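PDB 2PH5: homospermidine synthase from Legionella pneumophila subsp. pneumophila str. Philadelphia 1, which binds NAD and probably catalyses the formation of the polyamine homospermidine. Local coordinates for residues G107-N112 and I405-H410; S95-I100 and R138-R143; F166-L171 and V421-I426. All coordinates share one frame; numbering follows the deposited sequence.

Contact 1. Residues G107-N112 and I405-H410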
# COMPACT_ATOMS: atom_id res chain seq x y z
N GLY A 107 -15.20 -45.50 7.25
CA GLY A 107 -13.89 -46.11 7.18
C GLY A 107 -13.01 -45.46 6.11
O GLY A 107 -12.06 -46.08 5.63
N ALA A 108 -13.32 -44.22 5.75
CA ALA A 108 -12.54 -43.51 4.72
C ALA A 108 -11.54 -42.49 5.29
O ALA A 108 -11.74 -41.95 6.38
CB ALA A 108 -13.49 -42.81 3.75
N LEU A 109 -10.46 -42.26 4.56
CA LEU A 109 -9.42 -41.32 4.95
C LEU A 109 -9.92 -39.89 4.79
O LEU A 109 -10.91 -39.64 4.10
CB LEU A 109 -8.17 -41.51 4.09
CG LEU A 109 -7.03 -42.39 4.61
CD1 LEU A 109 -7.53 -43.32 5.74
CD2 LEU A 109 -6.45 -43.17 3.45
N TYR A 110 -9.23 -38.94 5.39
CA TYR A 110 -9.66 -37.56 5.28
C TYR A 110 -8.49 -36.63 5.51
O TYR A 110 -7.58 -36.97 6.26
CB TYR A 110 -10.76 -37.27 6.31
CG TYR A 110 -11.12 -35.81 6.45
CD1 TYR A 110 -10.27 -34.92 7.11
CD2 TYR A 110 -12.33 -35.32 5.96
CE1 TYR A 110 -10.61 -33.58 7.28
CE2 TYR A 110 -12.68 -33.98 6.12
CZ TYR A 110 -11.81 -33.12 6.79
OH TYR A 110 -12.15 -31.80 7.00
N ILE A 111 -8.52 -35.47 4.84
CA ILE A 111 -7.50 -34.44 4.98
C ILE A 111 -8.14 -33.08 4.67
O ILE A 111 -9.15 -33.01 3.99
CB ILE A 111 -6.33 -34.64 3.97
CG1 ILE A 111 -5.24 -33.61 4.23
CG2 ILE A 111 -6.81 -34.43 2.54
CD1 ILE A 111 -3.97 -33.88 3.47
N ASN A 112 -7.56 -32.01 5.20
CA ASN A 112 -8.04 -30.67 4.91
C ASN A 112 -6.89 -29.70 5.07
O ASN A 112 -5.86 -30.04 5.67
CB ASN A 112 -9.24 -30.26 5.81
CG ASN A 112 -8.83 -29.86 7.24
OD1 ASN A 112 -9.69 -29.51 8.05
ND2 ASN A 112 -7.54 -29.91 7.54
N ILE A 405 -0.38 -38.66 0.76
CA ILE A 405 0.41 -39.88 0.64
C ILE A 405 0.73 -40.45 2.02
O ILE A 405 0.78 -41.66 2.21
CB ILE A 405 1.74 -39.64 -0.09
CG1 ILE A 405 1.46 -39.10 -1.50
CG2 ILE A 405 2.54 -40.94 -0.18
CD1 ILE A 405 2.68 -38.53 -2.17
N TRP A 406 0.96 -39.56 2.99
CA TRP A 406 1.28 -39.98 4.34
C TRP A 406 0.12 -40.73 4.97
O TRP A 406 0.30 -41.79 5.56
CB TRP A 406 1.62 -38.77 5.22
CG TRP A 406 2.07 -39.15 6.61
CD1 TRP A 406 3.34 -39.53 6.99
CD2 TRP A 406 1.26 -39.24 7.78
NE1 TRP A 406 3.35 -39.86 8.32
CE2 TRP A 406 2.09 -39.69 8.83
CE3 TRP A 406 -0.09 -38.99 8.05
CZ2 TRP A 406 1.61 -39.89 10.13
CZ3 TRP A 406 -0.57 -39.20 9.35
CH2 TRP A 406 0.28 -39.65 10.37
N ALA A 407 -1.07 -40.17 4.83
CA ALA A 407 -2.26 -40.77 5.40
C ALA A 407 -2.55 -42.15 4.81
O ALA A 407 -2.97 -43.05 5.54
CB ALA A 407 -3.46 -39.85 5.20
N ILE A 408 -2.32 -42.33 3.52
CA ILE A 408 -2.58 -43.62 2.89
C ILE A 408 -1.76 -44.75 3.53
O ILE A 408 -2.28 -45.85 3.74
CB ILE A 408 -2.29 -43.57 1.37
CG1 ILE A 408 -3.31 -42.65 0.70
CG2 ILE A 408 -2.36 -44.98 0.77
CD1 ILE A 408 -3.06 -42.42 -0.77
N GLU A 409 -0.50 -44.51 3.85
CA GLU A 409 0.29 -45.56 4.46
C GLU A 409 0.21 -45.54 5.99
O GLU A 409 0.93 -46.27 6.67
CB GLU A 409 1.74 -45.50 3.98
CG GLU A 409 2.49 -44.25 4.36
CD GLU A 409 3.97 -44.34 4.01
OE1 GLU A 409 4.30 -44.38 2.81
OE2 GLU A 409 4.80 -44.38 4.95
N HIS A 410 -0.67 -44.70 6.51
CA HIS A 410 -0.92 -44.56 7.94
C HIS A 410 -2.41 -44.23 8.06
O HIS A 410 -2.79 -43.22 8.63
CB HIS A 410 -0.11 -43.40 8.53
CG HIS A 410 1.37 -43.54 8.35
ND1 HIS A 410 2.07 -42.84 7.39
CD2 HIS A 410 2.28 -44.30 9.01
CE1 HIS A 410 3.35 -43.15 7.47
NE2 HIS A 410 3.51 -44.04 8.44

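Contact 2. Residues S95-I100 and R138-R143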
# COMPACT_ATOMS: atom_id res chain seq x y z
N SER A 95 -18.74 -28.07 7.83
CA SER A 95 -18.19 -28.59 9.08
C SER A 95 -17.14 -29.70 8.96
O SER A 95 -17.47 -30.84 8.66
CB SER A 95 -19.35 -29.06 9.98
OG SER A 95 -18.89 -29.81 11.09
N SER A 96 -15.88 -29.37 9.21
CA SER A 96 -14.80 -30.35 9.16
C SER A 96 -15.10 -31.46 10.16
O SER A 96 -14.91 -32.63 9.89
CB SER A 96 -13.46 -29.71 9.52
OG SER A 96 -13.20 -28.55 8.74
N LEU A 97 -15.58 -31.06 11.34
CA LEU A 97 -15.92 -32.00 12.40
C LEU A 97 -16.94 -33.00 11.90
O LEU A 97 -16.79 -34.21 12.09
CB LEU A 97 -16.50 -31.24 13.58
CG LEU A 97 -16.84 -32.02 14.86
CD1 LEU A 97 -15.59 -32.67 15.45
CD2 LEU A 97 -17.47 -31.06 15.85
N ALA A 98 -17.98 -32.49 11.25
CA ALA A 98 -19.03 -33.34 10.73
C ALA A 98 -18.48 -34.28 9.66
O ALA A 98 -18.79 -35.47 9.65
CB ALA A 98 -20.17 -32.49 10.17
N LEU A 99 -17.66 -33.75 8.76
CA LEU A 99 -17.06 -34.55 7.69
C LEU A 99 -16.11 -35.62 8.26
O LEU A 99 -16.10 -36.76 7.80
CB LEU A 99 -16.30 -33.64 6.72
CG LEU A 99 -16.90 -33.11 5.40
CD1 LEU A 99 -18.40 -33.22 5.32
CD2 LEU A 99 -16.44 -31.68 5.25
N ILE A 100 -15.33 -35.23 9.26
CA ILE A 100 -14.38 -36.13 9.90
C ILE A 100 -15.09 -37.35 10.49
O ILE A 100 -14.74 -38.50 10.17
CB ILE A 100 -13.60 -35.37 11.00
CG1 ILE A 100 -12.60 -34.41 10.31
CG2 ILE A 100 -12.92 -36.35 11.97
CD1 ILE A 100 -11.82 -33.49 11.26
N ARG A 138 -11.00 -25.61 16.70
CA ARG A 138 -9.91 -26.57 16.83
C ARG A 138 -10.14 -27.48 18.02
O ARG A 138 -10.03 -28.70 17.90
CB ARG A 138 -8.58 -25.83 16.98
CG ARG A 138 -7.42 -26.45 16.20
CD ARG A 138 -6.51 -27.34 17.04
NE ARG A 138 -5.71 -26.56 17.98
CZ ARG A 138 -4.66 -27.02 18.66
NH1 ARG A 138 -4.01 -26.22 19.49
NH2 ARG A 138 -4.24 -28.26 18.50
N GLU A 139 -10.46 -26.91 19.18
CA GLU A 139 -10.70 -27.73 20.35
C GLU A 139 -11.90 -28.65 20.17
O GLU A 139 -11.89 -29.79 20.63
CB GLU A 139 -10.89 -26.87 21.60
CG GLU A 139 -9.62 -26.70 22.41
CD GLU A 139 -9.82 -27.03 23.88
OE1 GLU A 139 -10.49 -26.24 24.59
OE2 GLU A 139 -9.32 -28.09 24.33
N GLU A 140 -12.92 -28.15 19.48
CA GLU A 140 -14.12 -28.93 19.23
C GLU A 140 -13.78 -30.21 18.49
O GLU A 140 -14.31 -31.28 18.79
CB GLU A 140 -15.12 -28.11 18.41
CG GLU A 140 -16.52 -28.71 18.31
CD GLU A 140 -17.42 -27.91 17.37
OE1 GLU A 140 -18.66 -28.08 17.43
OE2 GLU A 140 -16.87 -27.12 16.57
N VAL A 141 -12.89 -30.11 17.51
CA VAL A 141 -12.52 -31.27 16.72
C VAL A 141 -11.37 -32.04 17.34
O VAL A 141 -11.23 -33.25 17.14
CB VAL A 141 -12.14 -30.85 15.28
CG1 VAL A 141 -11.01 -29.85 15.31
CG2 VAL A 141 -11.76 -32.08 14.48
N LEU A 142 -10.56 -31.34 18.11
CA LEU A 142 -9.41 -31.97 18.76
C LEU A 142 -9.89 -32.81 19.94
O LEU A 142 -9.25 -33.80 20.30
CB LEU A 142 -8.44 -30.89 19.23
CG LEU A 142 -6.96 -31.28 19.36
CD1 LEU A 142 -6.42 -31.75 18.02
CD2 LEU A 142 -6.18 -30.08 19.87
N ARG A 143 -11.02 -32.43 20.52
CA ARG A 143 -11.57 -33.18 21.65
C ARG A 143 -12.23 -34.47 21.15
O ARG A 143 -13.19 -34.96 21.75
CB ARG A 143 -12.60 -32.32 22.41
CG ARG A 143 -13.89 -32.08 21.66
CD ARG A 143 -14.86 -31.20 22.45
NE ARG A 143 -14.34 -29.85 22.67
CZ ARG A 143 -15.07 -28.84 23.14
NH1 ARG A 143 -16.35 -29.01 23.44
NH2 ARG A 143 -14.50 -27.65 23.32

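Contact 3. Residues F166-L171 and V421-I426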
# COMPACT_ATOMS: atom_id res chain seq x y z
N PHE A 166 8.80 -27.10 8.61
CA PHE A 166 9.98 -26.26 8.39
C PHE A 166 10.60 -25.90 9.74
O PHE A 166 11.82 -25.81 9.86
CB PHE A 166 9.63 -24.97 7.62
CG PHE A 166 9.39 -25.17 6.13
CD1 PHE A 166 10.00 -26.22 5.44
CD2 PHE A 166 8.60 -24.27 5.42
CE1 PHE A 166 9.82 -26.36 4.06
CE2 PHE A 166 8.41 -24.39 4.04
CZ PHE A 166 9.03 -25.44 3.35
N ILE A 167 9.77 -25.69 10.75
CA ILE A 167 10.30 -25.34 12.06
C ILE A 167 11.16 -26.47 12.61
O ILE A 167 12.27 -26.23 13.11
CB ILE A 167 9.16 -24.98 13.04
CG1 ILE A 167 8.67 -23.56 12.74
CG2 ILE A 167 9.64 -25.10 14.49
CD1 ILE A 167 7.45 -23.12 13.53
N LYS A 168 10.68 -27.71 12.51
CA LYS A 168 11.45 -28.85 13.00
C LYS A 168 12.75 -28.99 12.23
O LYS A 168 13.80 -29.27 12.81
CB LYS A 168 10.64 -30.14 12.85
CG LYS A 168 9.45 -30.27 13.76
CD LYS A 168 8.71 -31.56 13.45
CE LYS A 168 7.59 -31.84 14.43
NZ LYS A 168 7.04 -33.21 14.18
N GLU A 169 12.70 -28.80 10.92
CA GLU A 169 13.90 -28.92 10.10
C GLU A 169 14.93 -27.89 10.54
O GLU A 169 16.10 -28.22 10.73
CB GLU A 169 13.56 -28.74 8.61
CG GLU A 169 14.74 -28.96 7.66
CD GLU A 169 15.11 -30.43 7.48
OE1 GLU A 169 15.07 -31.19 8.46
OE2 GLU A 169 15.45 -30.82 6.34
N ALA A 170 14.48 -26.65 10.71
CA ALA A 170 15.37 -25.57 11.13
C ALA A 170 15.94 -25.84 12.51
O ALA A 170 17.12 -25.60 12.77
CB ALA A 170 14.62 -24.24 11.11
N LEU A 171 15.09 -26.32 13.41
CA LEU A 171 15.51 -26.63 14.77
C LEU A 171 16.69 -27.60 14.74
O LEU A 171 17.65 -27.44 15.49
CB LEU A 171 14.33 -27.22 15.56
CG LEU A 171 13.91 -26.49 16.84
CD1 LEU A 171 14.02 -25.00 16.66
CD2 LEU A 171 12.48 -26.88 17.21
N VAL A 421 3.34 -35.26 12.62
CA VAL A 421 3.85 -35.96 11.44
C VAL A 421 5.35 -35.73 11.26
O VAL A 421 5.86 -34.64 11.52
CB VAL A 421 3.11 -35.48 10.16
CG1 VAL A 421 3.53 -36.29 8.95
CG2 VAL A 421 1.61 -35.57 10.38
N ASP A 422 6.05 -36.78 10.82
CA ASP A 422 7.50 -36.72 10.61
C ASP A 422 7.84 -35.72 9.50
O ASP A 422 7.52 -35.94 8.33
CB ASP A 422 8.01 -38.13 10.25
CG ASP A 422 9.50 -38.16 9.99
OD1 ASP A 422 10.26 -37.54 10.78
OD2 ASP A 422 9.92 -38.80 9.01
N HIS A 423 8.50 -34.63 9.88
CA HIS A 423 8.83 -33.58 8.92
C HIS A 423 9.64 -34.04 7.68
O HIS A 423 9.34 -33.63 6.56
CB HIS A 423 9.57 -32.44 9.63
CG HIS A 423 10.89 -32.85 10.19
ND1 HIS A 423 11.02 -33.78 11.20
CD2 HIS A 423 12.15 -32.51 9.82
CE1 HIS A 423 12.30 -34.00 11.43
NE2 HIS A 423 13.01 -33.24 10.60
N GLN A 424 10.63 -34.91 7.89
CA GLN A 424 11.46 -35.41 6.81
C GLN A 424 10.65 -36.16 5.75
O GLN A 424 10.91 -36.04 4.55
CB GLN A 424 12.57 -36.30 7.37
CG GLN A 424 13.55 -36.83 6.33
CD GLN A 424 14.57 -37.81 6.91
OE1 GLN A 424 15.14 -38.63 6.18
NE2 GLN A 424 14.80 -37.73 8.23
N TYR A 425 9.67 -36.92 6.19
CA TYR A 425 8.81 -37.67 5.27
C TYR A 425 8.09 -36.70 4.35
O TYR A 425 8.10 -36.85 3.13
CB TYR A 425 7.79 -38.47 6.07
CG TYR A 425 6.83 -39.30 5.25
CD1 TYR A 425 6.94 -40.69 5.23
CD2 TYR A 425 5.76 -38.70 4.57
CE1 TYR A 425 6.01 -41.47 4.56
CE2 TYR A 425 4.82 -39.48 3.89
CZ TYR A 425 4.95 -40.86 3.90
OH TYR A 425 4.00 -41.65 3.27
N ILE A 426 7.45 -35.70 4.95
CA ILE A 426 6.71 -34.71 4.19
C ILE A 426 7.63 -33.88 3.31
O ILE A 426 7.42 -33.80 2.11
CB ILE A 426 5.85 -33.79 5.15
CG1 ILE A 426 4.42 -34.30 5.23
CG2 ILE A 426 5.75 -32.36 4.60
CD1 ILE A 426 4.28 -35.71 5.66

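Contact 1. Residues G107-N112 and I405-H410
Leu109 meets the last turn of a helix with one methyl group. Its CD2 lies 3.9 Å from Ile408 CA and 4.1 Å from Ala407 O. The same methyl touches the Ile408 side chain, with Leu109 CD2 4.2 Å from Ile408 CG1. Beside it the Ala407 methyl faces the branch point of the leucine, at 4.4 Å between Ala407 CB and Leu109 CG. The side chains that meet are all aliphatic, and the contact is small, about 126 Å² in all. Leu109 and Ala407 are buried and form its packed side. Ile408 is partly exposed and marks the way out to solvent, where the helix ends and Glu409 is exposed.

Past the end of the helix the chain is tied back on itself. His410 ND1 donates to Trp406 O at 2.8 Å, with an N-H...O angle of 148°. The carbonyl oxygen lies close to the imidazole plane. ND1 also sits over one face of the Trp406 ring, near its rim, so the imidazole covers part of the indole.

Strand 109-112 belongs to the parallel sheet of the Rossmann-type NAD-binding domain. It runs between strands 86-89 and 152-153. Helix 391-408, from the C-terminal family domain, packs on one side of this sheet, where Phe86 touches both Leu109 and Ala407. Tyr110 points away from that helix.

Contact 2. Residues S95-I100 and R138-R143
Leu97 reaches across to helix 134-142 with both of its methyl groups, and each finds a different partner. Its CG stands anti to the backbone N (chi1 -176°), which carries the fork toward the other helix. Leu97 CD1 comes down on the backbone of Val141, 3.6 Å from Val141 CA. Leu97 CD2 lies instead against the end of Glu140, 3.5 Å from Glu140 CD. The glutamate chain is extended and crosses the leucine at about a right angle, so that CG and the carboxylate carbon both touch this one methyl.

One turn further on, Ile100 CD1 meets Val141 CG2 at 3.5 Å. Val141 holds CG1 between its own N and carbonyl carbon (chi1 58°), and this turns CG2 toward Ile100 and Leu97. The isoleucine and valine side chains also cross at about a right angle. The short helix segments run nearly parallel, 13° apart, with their axes 10.1 Å from each other. Ser95 caps the first helix, its OG accepting from Ala98 N at 2.8 Å.

Both helices flank the Rossmann-type sheet, and Ile415 of its edge strand touches Ile100 and Val141. The chemistry grades from this buried aliphatic end to a partly exposed one at Glu140. There the glutamate gives its apolar chain to Leu97, while OE2 forms a salt bridge with Arg132, which probably helps to keep the carboxylate charged.

Contact 3. Residues F166-L171 and V421-I426
The backbones approach most closely at Lys168 and His423, whose CA atoms are 6.8 Å apart, where the first turn of helix 423-430 meets the middle of helix 158-176. His423 and Lys168 carry the larger share of the contact. Lys168 CB lies over one face of the His423 ring, 4.0 Å from its centroid and 20° off the normal, a CH-pi contact. Further along the lysine, CD is 3.9 Å from His423 ND1. Glu169 approaches the ring at its edge, with Glu169 OE1 3.5 Å from His423 CD2. The carboxylate plane is turned 72° from that of the imidazole. The bend in the glutamate chain (chi2 75°) brings the acid group back to this edge.

Both helices fall in the saccharopine dehydrogenase C-terminal family domain. Helix 158-176 lies against its mixed sheet, with Ala170 and Leu171 touching Leu363. Helix 423-430 begins just after Asp422, its N-cap, whose OD2 accepts a weak bond from Tyr425 N. Asp422 also forms a salt bridge with Arg184.

Beyond CG the lysine chain is extended, which takes its ammonium past the ring to the loop leading into helix 423-430. Lys168 NZ makes a weak hydrogen bond to Val421 O at 3.2 Å. It also donates to Glu419 O, another main-chain carbonyl of the same loop.

Contacts 1 and 3 are buried, while contact 2 is only partly so. Contacts 1 and 2 both lie against the Rossmann-type sheet, and Tyr110 of strand 109-112 packs on Ser96, Leu99 and Ile100 of helix 96-106. Contact 1 joins the NAD-binding domain to the C-terminal family domain, whereas each of the others stays within one of them. Contacts 1 and 3 meet where Tyr425 stacks edge-to-face with Trp406, which also packs on Val421. Contacts 2 and 3 do not touch, their nearest atoms being about 12 Å apart. In contact 1 only aliphatic side chains meet. Contact 2 adds a glutamate chain at its more open end, and contact 3 buries a lysine and a histidine.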